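Local coordinates for Cyclo(L-tyrosyl-L-tyrosyl) synthase (Mycobacterium tuberculosis, PDB 2X9Q), which probably condenses two tyrosines, delivered as tyrosyl-tRNA, into cyclo(L-tyrosyl-L-tyrosyl) without using ATP, a step towards mycocyclosin, at residues Val113-Asp119 / Leu165-Ser171; Val122-Tyr126 / Lys139-Ile144; Ser249-Gln255 / Asn275-Val281. All blocks are in the same frame, centred on the assembly; numbering follows the deposited sequence.

Overall arrangement
Coming from the N terminus, the chain enters interaction 1 on strand 112-117, turns through helix 122-128 and then runs along helix 133-158; these two helices meet in interaction 2. Strand 165-169 then returns parallel to strand 112-117 and completes interaction 1, so the helix pair lies within the crossover between the two strands. I144 of interaction 2 packs on D119 and Y117 of interaction 1. Interaction 3 follows in series: strand 249-253 pairs with strand 276-283 after a short connection through helix 260-263. Interactions 1 and 3 belong to the same sheet, with centres about 15 Å apart, separated by strand 82-87. Interaction 2 lies about 25 Å from interaction 3, centre to centre.

Interaction 1. Residues Val113-Asp119 / Leu165-Ser171; sequences VDFVYTD and LCVRPMS
D114 and R168 meet in a salt bridge, with D114 OD1 2.6 Å from R168 NH2. The carboxylate oxygen lies at the edge of the guanidinium, whereas the nitrogen approaches from above the carboxylate plane; the two planes are 56° apart. R168 reaches back because its chain bends at chi3 (84°), a turn that a long, flexible side chain can make. A water held by R168 NE (2.6 Å) donates to D114 OD1 and F115 O, bracing the pair. On the face carrying F115 and Y117, P169 CA sits over one face of the Y117 ring, 3.8 Å from its centroid, a CH-pi contact, while V167 CG2 touches the edge of that ring 3.5 Å from Y117 CE1. L165 CD1 fills the corner between V113 CG1 (3.6 Å) and the F115 ring. On the other face, CE of M170, present as selenomethionine, rests on V116 CG1. Past the strand ends, D119 grips S171 with both carboxylate oxygens: OD1 takes S171 N and OD2 takes S171 OG (2.6 Å), each through its syn lone pair.

Five backbone bonds in parallel register position these groups. C166, R168 and M170 supply the amides from segment 165-171, so P169, which has none, fits between them without costing a bond on this side. Farther out, R112 and H82 hold D114 OD2, I151 of helix 133-158 packs on F115, Y117 and V167, and T118 OG1 bonds E233, which may have a critical role in catalysis. With R112 and R168 both drawn to D114, this carboxylate is probably kept ionised although buried, and its charge would offset that of R112 beside it and of R168 on the neighbouring edge strand.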
loop_
_atom_site.group_PDB
_atom_site.type_symbol
_atom_site.label_atom_id
_atom_site.label_comp_id
_atom_site.label_asym_id
_atom_site.label_seq_id
_atom_site.Cartn_x
_atom_site.Cartn_y
_atom_site.Cartn_z
ATOM N N VAL A 113 1.271 -4.992 13.624
ATOM C CA VAL A 113 1.115 -3.868 12.682
ATOM C C VAL A 113 2.450 -3.619 12.023
ATOM O O VAL A 113 3.492 -3.501 12.739
ATOM C CB VAL A 113 0.673 -2.573 13.351
ATOM C CG1 VAL A 113 0.661 -1.378 12.311
ATOM C CG2 VAL A 113 -0.676 -2.722 14.031
ATOM N N ASP A 114 2.481 -3.542 10.695
ATOM C CA ASP A 114 3.775 -3.240 9.973
ATOM C C ASP A 114 3.579 -1.949 9.160
ATOM O O ASP A 114 2.636 -1.883 8.318
ATOM C CB ASP A 114 4.193 -4.352 9.036
ATOM C CG ASP A 114 4.838 -5.518 9.757
ATOM O OD1 ASP A 114 6.063 -5.465 9.978
ATOM O OD2 ASP A 114 4.145 -6.431 10.182
ATOM N N PHE A 115 4.363 -0.909 9.465
ATOM C CA PHE A 115 4.387 0.276 8.656
ATOM C C PHE A 115 5.346 -0.149 7.561
ATOM O O PHE A 115 6.381 -0.748 7.882
ATOM C CB PHE A 115 5.106 1.435 9.388
ATOM C CG PHE A 115 4.275 2.189 10.328
ATOM C CD1 PHE A 115 3.320 3.053 9.849
ATOM C CD2 PHE A 115 4.449 2.034 11.722
ATOM C CE1 PHE A 115 2.553 3.844 10.711
ATOM C CE2 PHE A 115 3.660 2.790 12.607
ATOM C CZ PHE A 115 2.728 3.706 12.097
ATOM N N VAL A 116 5.024 0.121 6.294
ATOM C CA VAL A 116 5.949 -0.196 5.193
ATOM C C VAL A 116 6.070 1.096 4.338
ATOM O O VAL A 116 5.105 1.592 3.839
ATOM C CB VAL A 116 5.376 -1.362 4.339
ATOM C CG1 VAL A 116 6.262 -1.606 3.147
ATOM C CG2 VAL A 116 5.251 -2.699 5.224
ATOM N N TYR A 117 7.266 1.668 4.237
ATOM C CA TYR A 117 7.416 2.880 3.449
ATOM C C TYR A 117 8.002 2.558 2.094
ATOM O O TYR A 117 8.876 1.677 1.928
ATOM C CB TYR A 117 8.212 3.996 4.187
ATOM C CG TYR A 117 9.629 3.595 4.527
ATOM C CD1 TYR A 117 9.884 2.901 5.692
ATOM C CD2 TYR A 117 10.724 3.863 3.643
ATOM C CE1 TYR A 117 11.162 2.504 6.033
ATOM C CE2 TYR A 117 12.052 3.444 3.989
ATOM C CZ TYR A 117 12.246 2.834 5.193
ATOM O OH TYR A 117 13.477 2.316 5.563
ATOM N N THR A 118 7.494 3.256 1.102
ATOM C CA THR A 118 7.903 2.945 -0.264
ATOM C C THR A 118 9.291 3.599 -0.540
ATOM O O THR A 118 9.433 4.777 -0.377
ATOM C CB THR A 118 6.812 3.309 -1.273
ATOM O OG1 THR A 118 5.687 2.465 -1.009
ATOM C CG2 THR A 118 7.288 2.951 -2.767
ATOM N N ASP A 119 10.307 2.823 -0.884
ATOM C CA ASP A 119 11.617 3.423 -1.142
ATOM C C ASP A 119 12.149 2.987 -2.528
ATOM O O ASP A 119 13.386 2.858 -2.746
ATOM C CB ASP A 119 12.593 3.018 -0.024
ATOM C CG ASP A 119 12.849 1.539 -0.029
ATOM O OD1 ASP A 119 11.898 0.751 -0.373
ATOM O OD2 ASP A 119 13.970 1.118 0.311
ATOM N N LEU A 165 4.720 -3.911 16.679
ATOM C CA LEU A 165 4.762 -2.856 15.690
ATOM C C LEU A 165 6.171 -2.723 15.139
ATOM O O LEU A 165 7.150 -2.694 15.941
ATOM C CB LEU A 165 4.314 -1.595 16.379
ATOM C CG LEU A 165 4.494 -0.363 15.564
ATOM C CD1 LEU A 165 3.430 -0.403 14.408
ATOM C CD2 LEU A 165 4.189 0.709 16.533
ATOM N N CYS A 166 6.294 -2.770 13.789
ATOM C CA CYS A 166 7.581 -2.813 13.084
ATOM C C CYS A 166 7.513 -1.827 11.898
ATOM O O CYS A 166 6.410 -1.471 11.449
ATOM C CB CYS A 166 7.802 -4.216 12.536
ATOM S SG CYS A 166 8.169 -5.489 13.857
ATOM N N VAL A 167 8.663 -1.351 11.411
ATOM C CA VAL A 167 8.715 -0.510 10.212
ATOM C C VAL A 167 9.702 -1.181 9.305
ATOM O O VAL A 167 10.695 -1.735 9.766
ATOM C CB VAL A 167 9.170 0.947 10.452
ATOM C CG1 VAL A 167 10.368 1.075 11.454
ATOM C CG2 VAL A 167 9.493 1.680 9.047
ATOM N N ARG A 168 9.444 -1.181 8.002
ATOM C CA ARG A 168 10.541 -1.576 7.125
ATOM C C ARG A 168 10.332 -1.001 5.737
ATOM O O ARG A 168 9.226 -0.655 5.408
ATOM C CB ARG A 168 10.680 -3.070 7.033
ATOM C CG ARG A 168 9.652 -3.718 6.176
ATOM C CD ARG A 168 9.677 -5.276 6.424
ATOM N NE ARG A 168 8.862 -5.602 7.596
ATOM C CZ ARG A 168 8.870 -6.784 8.240
ATOM N NH1 ARG A 168 9.642 -7.780 7.849
ATOM N NH2 ARG A 168 8.099 -6.966 9.289
ATOM N N PRO A 169 11.414 -0.920 4.953
ATOM C CA PRO A 169 11.234 -0.395 3.604
ATOM C C PRO A 169 10.642 -1.439 2.663
ATOM O O PRO A 169 10.913 -2.646 2.797
ATOM C CB PRO A 169 12.675 -0.052 3.166
ATOM C CG PRO A 169 13.565 -1.052 3.930
ATOM C CD PRO A 169 12.797 -1.416 5.211
HETATM N N MSE A 170 9.909 -0.977 1.641
HETATM C CA MSE A 170 9.374 -1.863 0.658
HETATM C C MSE A 170 10.482 -2.722 -0.021
HETATM O O MSE A 170 10.258 -3.946 -0.345
HETATM C CB MSE A 170 8.554 -1.017 -0.427
HETATM C CG MSE A 170 7.844 -1.970 -1.533
HETATM SE SE MSE A 170 6.453 -3.052 -0.579
HETATM C CE MSE A 170 5.198 -1.602 -0.264
ATOM N N SER A 171 11.669 -2.151 -0.248
ATOM C CA SER A 171 12.803 -2.883 -0.897
ATOM C C SER A 171 13.255 -4.075 -0.083
ATOM O O SER A 171 13.823 -4.967 -0.614
ATOM C CB SER A 171 14.099 -1.983 -1.067
ATOM O OG SER A 171 14.435 -1.441 0.209
HETATM O O HOH W 1 7.699 -3.574 8.798
#

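Interaction 2. Residues Val122-Tyr126 / Lys139-Ile144; sequences VAESY and KAVKNI
A140 fits against the first turn of helix 122-128: its CB lies 3.6 Å from A123 N and 3.9 Å from A123 CB, with V122 CG1 touching the same methyl at 3.8 Å. A140 turns its methyl onto the A123 backbone, and two such small residues let the backbones approach, A123 CA to A140 CA being 5.0 Å. The Y126 ring wedges in beside them. Its edge, at CE2, stands 3.5 Å from A140 N, while V122 O of its own helix lies over one face, offset toward the rim. With CG opposite the carbonyl carbon (chi1 -63°), the ring reaches across the groove, and Y126 OH receives a nearly straight bond from N143 ND2 (2.8 Å). The hydroxyl lies in the amide plane of N143, yet ring and amide stand 88° apart, almost perpendicular. A tyrosine suits this place, offering a thin ring edge to the helix backbone and a polar end to the amide.

The short helical segments cross at 128°, part of the helical crossover that links strands 112-117 and 165-169 in this Rossmann-like fold. V122 faces inward, with P89 and the substrate-site residue Y229 (assigned by similarity) beside it, and I144 CD1 meets V122 CB more loosely, at 4.2 Å.

Toward solvent the contact thins. K139 leaves its CB against Y126 CD2, but the rest of the chain leads away, and its ammonium makes a long, weak ion pair with D131; this lysine could be involved in binding aminoacyl-tRNA. K142 NZ curls back to N143 OD1 (3.0 Å), which may steady the amide that serves Y126.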
loop_
_atom_site.group_PDB
_atom_site.type_symbol
_atom_site.label_atom_id
_atom_site.label_comp_id
_atom_site.label_asym_id
_atom_site.label_seq_id
_atom_site.Cartn_x
_atom_site.Cartn_y
_atom_site.Cartn_z
ATOM N N VAL A 122 11.038 5.898 -6.459
ATOM C CA VAL A 122 10.827 7.284 -6.033
ATOM C C VAL A 122 11.622 8.298 -6.883
ATOM O O VAL A 122 11.076 9.267 -7.432
ATOM C CB VAL A 122 11.105 7.427 -4.499
ATOM C CG1 VAL A 122 10.914 8.880 -4.067
ATOM C CG2 VAL A 122 10.069 6.514 -3.788
ATOM N N ALA A 123 12.898 8.066 -7.033
ATOM C CA ALA A 123 13.754 8.931 -7.925
ATOM C C ALA A 123 13.152 8.886 -9.352
ATOM O O ALA A 123 13.076 9.879 -10.045
ATOM C CB ALA A 123 15.228 8.345 -7.981
ATOM N N GLU A 124 12.792 7.702 -9.820
ATOM C CA GLU A 124 12.206 7.611 -11.195
ATOM C C GLU A 124 10.956 8.444 -11.388
ATOM O O GLU A 124 10.756 8.980 -12.470
ATOM C CB GLU A 124 11.942 6.145 -11.597
ATOM C CG GLU A 124 13.244 5.362 -11.752
ATOM C CD GLU A 124 13.907 4.796 -10.373
ATOM O OE1 GLU A 124 13.589 5.127 -9.159
ATOM O OE2 GLU A 124 14.810 3.944 -10.546
ATOM N N SER A 125 10.091 8.511 -10.370
ATOM C CA SER A 125 8.914 9.326 -10.455
ATOM C C SER A 125 9.251 10.785 -10.513
ATOM O O SER A 125 8.537 11.552 -11.164
ATOM C CB SER A 125 7.973 9.144 -9.194
ATOM O OG SER A 125 7.839 7.748 -8.975
ATOM N N TYR A 126 10.194 11.213 -9.707
ATOM C CA TYR A 126 10.612 12.652 -9.745
ATOM C C TYR A 126 11.216 13.003 -11.136
ATOM O O TYR A 126 11.001 14.112 -11.703
ATOM C CB TYR A 126 11.663 12.907 -8.608
ATOM C CG TYR A 126 11.128 12.701 -7.251
ATOM C CD1 TYR A 126 9.721 12.687 -7.006
ATOM C CD2 TYR A 126 11.980 12.513 -6.170
ATOM C CE1 TYR A 126 9.189 12.449 -5.667
ATOM C CE2 TYR A 126 11.503 12.340 -4.890
ATOM C CZ TYR A 126 10.130 12.316 -4.625
ATOM O OH TYR A 126 9.723 12.115 -3.324
ATOM N N LYS A 139 16.501 14.250 -4.117
ATOM C CA LYS A 139 15.201 14.492 -3.445
ATOM C C LYS A 139 14.630 13.193 -2.929
ATOM O O LYS A 139 14.035 13.206 -1.868
ATOM C CB LYS A 139 14.157 15.090 -4.390
ATOM C CG LYS A 139 14.235 16.610 -4.540
ATOM C CD LYS A 139 13.773 17.134 -5.919
ATOM C CE LYS A 139 12.278 17.436 -6.054
ATOM N NZ LYS A 139 12.295 18.771 -6.812
ATOM N N ALA A 140 14.782 12.102 -3.697
ATOM C CA ALA A 140 14.347 10.741 -3.253
ATOM C C ALA A 140 15.087 10.381 -1.969
ATOM O O ALA A 140 14.459 9.942 -0.978
ATOM C CB ALA A 140 14.627 9.689 -4.343
ATOM N N VAL A 141 16.424 10.582 -1.958
ATOM C CA VAL A 141 17.228 10.237 -0.767
ATOM C C VAL A 141 16.739 11.047 0.425
ATOM O O VAL A 141 16.410 10.512 1.487
ATOM C CB VAL A 141 18.770 10.420 -1.006
ATOM C CG1 VAL A 141 19.499 10.332 0.403
ATOM C CG2 VAL A 141 19.303 9.299 -1.914
ATOM N N LYS A 142 16.556 12.344 0.224
ATOM C CA LYS A 142 16.044 13.171 1.289
ATOM C C LYS A 142 14.646 12.766 1.791
ATOM O O LYS A 142 14.421 12.741 3.015
ATOM C CB LYS A 142 16.010 14.658 0.821
ATOM C CG LYS A 142 15.572 15.558 1.880
ATOM C CD LYS A 142 15.328 17.068 1.518
ATOM C CE LYS A 142 14.718 17.280 0.171
ATOM N NZ LYS A 142 13.259 17.217 0.320
ATOM N N ASN A 143 13.709 12.517 0.877
ATOM C CA ASN A 143 12.353 12.215 1.283
ATOM C C ASN A 143 12.249 10.844 1.929
ATOM O O ASN A 143 11.442 10.642 2.866
ATOM C CB ASN A 143 11.442 12.347 0.050
ATOM C CG ASN A 143 11.213 13.822 -0.346
ATOM O OD1 ASN A 143 11.550 14.697 0.401
ATOM N ND2 ASN A 143 10.647 14.064 -1.516
ATOM N N ILE A 144 13.040 9.887 1.422
ATOM C CA ILE A 144 13.100 8.557 2.012
ATOM C C ILE A 144 13.759 8.545 3.452
ATOM O O ILE A 144 13.175 7.971 4.398
ATOM C CB ILE A 144 13.769 7.514 1.098
ATOM C CG1 ILE A 144 12.922 7.254 -0.193
ATOM C CG2 ILE A 144 13.997 6.233 1.875
ATOM C CD1 ILE A 144 13.763 6.538 -1.325
#

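Interaction 3. Residues Ser249-Gln255 / Asn275-Val281; sequences SLNCYHQ and NQGHAIV
The H278 imidazole presents an edge to strand 249-253: ND1 donates to N251 O at 2.8 Å, with the oxygen in the ring plane. Q255 O lies near the ring plane as well, on the CE1/NE2 side, and H278 NE2 is bonded to the backbone N of L257, consistent with a neutral ring protonated on ND1. Y253, which points to the same side of the sheet as H278, has H254 ND1 over the centre of one ring face and Q255 O at its edge.

N251 O is gripped twice, since A279 N reaches it from the opposite face of the carbonyl plane to H278 ND1. The same pattern recurs at G277 O, taken by N251 N (2.7 Å) from one side and by Q276 NE2 (3.0 Å) from the other. A bend at chi2 (72°) brings the Q276 amide back over its own strand, where NE2 also donates to a water shared with S249 OG. An amide suits this buried place because it can donate and accept at once. Farther out, T240 N binds Q276 OE1, L236 O engages N251 ND2, and H82 bonds S249 OG.

The reverse face is apolar. L250 CD1 packs 3.7 Å from H278 C, close over the backbone where G277 has no side chain, and L250 CD2 meets A279 CB at 3.8 Å. C252 CB touches V281 CG2 (3.7 Å).

Six backbone hydrogen bonds join the segments in parallel register, the last from V281 N to Y253 O; the side chain of Y253 bonds S88, the probable nucleophile, through OH. A probable substrate-site residue at the C-terminal end of a central parallel strand is the layout of a Rossmann-like fold, consistent with the relation to type I tRNA synthetases.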
loop_
_atom_site.group_PDB
_atom_site.type_symbol
_atom_site.label_atom_id
_atom_site.label_comp_id
_atom_site.label_asym_id
_atom_site.label_seq_id
_atom_site.Cartn_x
_atom_site.Cartn_y
_atom_site.Cartn_z
ATOM N N SER A 249 -4.636 -10.206 6.727
ATOM C CA SER A 249 -4.042 -8.884 6.893
ATOM C C SER A 249 -4.897 -7.874 6.173
ATOM O O SER A 249 -5.399 -8.178 5.061
ATOM C CB SER A 249 -2.549 -8.845 6.374
ATOM O OG SER A 249 -2.073 -7.457 6.458
ATOM N N LEU A 250 -5.039 -6.683 6.767
ATOM C CA LEU A 250 -5.743 -5.589 6.152
ATOM C C LEU A 250 -4.737 -4.527 5.682
ATOM O O LEU A 250 -4.043 -3.938 6.508
ATOM C CB LEU A 250 -6.685 -4.907 7.196
ATOM C CG LEU A 250 -7.718 -3.970 6.685
ATOM C CD1 LEU A 250 -8.798 -4.713 5.741
ATOM C CD2 LEU A 250 -8.417 -3.437 7.900
ATOM N N ASN A 251 -4.713 -4.249 4.378
ATOM C CA ASN A 251 -3.754 -3.292 3.829
ATOM C C ASN A 251 -4.415 -1.915 3.798
ATOM O O ASN A 251 -5.474 -1.721 3.151
ATOM C CB ASN A 251 -3.260 -3.796 2.449
ATOM C CG ASN A 251 -2.019 -2.996 1.999
ATOM O OD1 ASN A 251 -1.999 -1.786 2.173
ATOM N ND2 ASN A 251 -1.050 -3.646 1.410
ATOM N N CYS A 252 -3.857 -0.954 4.575
ATOM C CA CYS A 252 -4.592 0.297 4.851
ATOM C C CYS A 252 -3.975 1.526 4.283
ATOM O O CYS A 252 -2.731 1.739 4.443
ATOM C CB CYS A 252 -4.677 0.532 6.382
ATOM S SG CYS A 252 -5.518 -0.853 7.198
ATOM N N TYR A 253 -4.800 2.376 3.664
ATOM C CA TYR A 253 -4.265 3.650 3.124
ATOM C C TYR A 253 -5.367 4.655 3.155
ATOM O O TYR A 253 -6.524 4.281 3.283
ATOM C CB TYR A 253 -3.739 3.439 1.665
ATOM C CG TYR A 253 -2.736 4.463 1.209
ATOM C CD1 TYR A 253 -1.541 4.634 1.911
ATOM C CD2 TYR A 253 -2.997 5.287 0.074
ATOM C CE1 TYR A 253 -0.605 5.619 1.521
ATOM C CE2 TYR A 253 -2.059 6.273 -0.325
ATOM C CZ TYR A 253 -0.890 6.416 0.394
ATOM O OH TYR A 253 0.063 7.327 0.021
ATOM N N HIS A 254 -5.031 5.929 3.021
ATOM C CA HIS A 254 -6.041 6.958 3.127
ATOM C C HIS A 254 -6.721 7.241 1.786
ATOM O O HIS A 254 -7.546 8.156 1.730
ATOM C CB HIS A 254 -5.454 8.285 3.681
ATOM C CG HIS A 254 -4.273 8.820 2.906
ATOM N ND1 HIS A 254 -3.053 8.207 2.899
ATOM C CD2 HIS A 254 -4.121 9.960 2.166
ATOM C CE1 HIS A 254 -2.211 8.873 2.123
ATOM N NE2 HIS A 254 -2.840 9.938 1.650
ATOM N N GLN A 255 -6.358 6.512 0.734
ATOM C CA GLN A 255 -7.041 6.582 -0.585
ATOM C C GLN A 255 -7.209 5.140 -1.059
ATOM O O GLN A 255 -6.332 4.335 -0.797
ATOM C CB GLN A 255 -6.120 7.232 -1.638
ATOM C CG GLN A 255 -5.868 8.699 -1.456
ATOM C CD GLN A 255 -4.621 9.169 -2.230
ATOM O OE1 GLN A 255 -4.061 8.449 -3.078
ATOM N NE2 GLN A 255 -4.162 10.373 -1.910
ATOM N N ASN A 275 -7.425 -14.343 2.236
ATOM C CA ASN A 275 -7.031 -13.850 3.627
ATOM C C ASN A 275 -6.451 -12.427 3.645
ATOM O O ASN A 275 -5.950 -11.894 4.680
ATOM C CB ASN A 275 -6.053 -14.907 4.161
ATOM C CG ASN A 275 -6.734 -16.279 4.313
ATOM O OD1 ASN A 275 -7.916 -16.327 4.748
ATOM N ND2 ASN A 275 -6.007 -17.358 4.056
ATOM N N GLN A 276 -6.527 -11.794 2.462
ATOM C CA GLN A 276 -6.027 -10.408 2.326
ATOM C C GLN A 276 -7.187 -9.415 2.123
ATOM O O GLN A 276 -8.081 -9.640 1.315
ATOM C CB GLN A 276 -5.114 -10.313 1.063
ATOM C CG GLN A 276 -4.652 -8.825 0.788
ATOM C CD GLN A 276 -3.652 -8.386 1.814
ATOM O OE1 GLN A 276 -2.681 -9.093 2.052
ATOM N NE2 GLN A 276 -3.866 -7.229 2.417
ATOM N N GLY A 277 -7.186 -8.299 2.835
ATOM C CA GLY A 277 -8.190 -7.274 2.593
ATOM C C GLY A 277 -7.588 -5.884 2.462
ATOM O O GLY A 277 -6.377 -5.656 2.721
ATOM N N HIS A 278 -8.431 -4.945 2.088
ATOM C CA HIS A 278 -7.995 -3.525 1.982
ATOM C C HIS A 278 -9.008 -2.672 2.714
ATOM O O HIS A 278 -10.208 -2.981 2.665
ATOM C CB HIS A 278 -7.983 -3.140 0.459
ATOM C CG HIS A 278 -7.714 -1.696 0.151
ATOM N ND1 HIS A 278 -6.740 -0.954 0.807
ATOM C CD2 HIS A 278 -8.217 -0.887 -0.825
ATOM C CE1 HIS A 278 -6.673 0.251 0.249
ATOM N NE2 HIS A 278 -7.563 0.310 -0.744
ATOM N N ALA A 279 -8.548 -1.606 3.387
ATOM C CA ALA A 279 -9.396 -0.604 3.928
ATOM C C ALA A 279 -8.865 0.781 3.666
ATOM O O ALA A 279 -7.669 1.031 3.744
ATOM C CB ALA A 279 -9.599 -0.772 5.493
ATOM N N ILE A 280 -9.787 1.705 3.442
ATOM C CA ILE A 280 -9.453 3.102 3.315
ATOM C C ILE A 280 -9.599 3.710 4.730
ATOM O O ILE A 280 -10.674 3.557 5.375
ATOM C CB ILE A 280 -10.389 3.784 2.299
ATOM C CG1 ILE A 280 -10.038 3.242 0.903
ATOM C CG2 ILE A 280 -10.094 5.313 2.297
ATOM C CD1 ILE A 280 -10.723 1.883 0.606
ATOM N N VAL A 281 -8.535 4.316 5.221
ATOM C CA VAL A 281 -8.471 4.751 6.626
ATOM C C VAL A 281 -8.132 6.209 6.624
ATOM O O VAL A 281 -7.077 6.587 6.086
ATOM C CB VAL A 281 -7.381 4.003 7.428
ATOM C CG1 VAL A 281 -7.307 4.546 8.806
ATOM C CG2 VAL A 281 -7.668 2.482 7.435
HETATM O O HOH W 2 -1.861 -6.133 4.112
#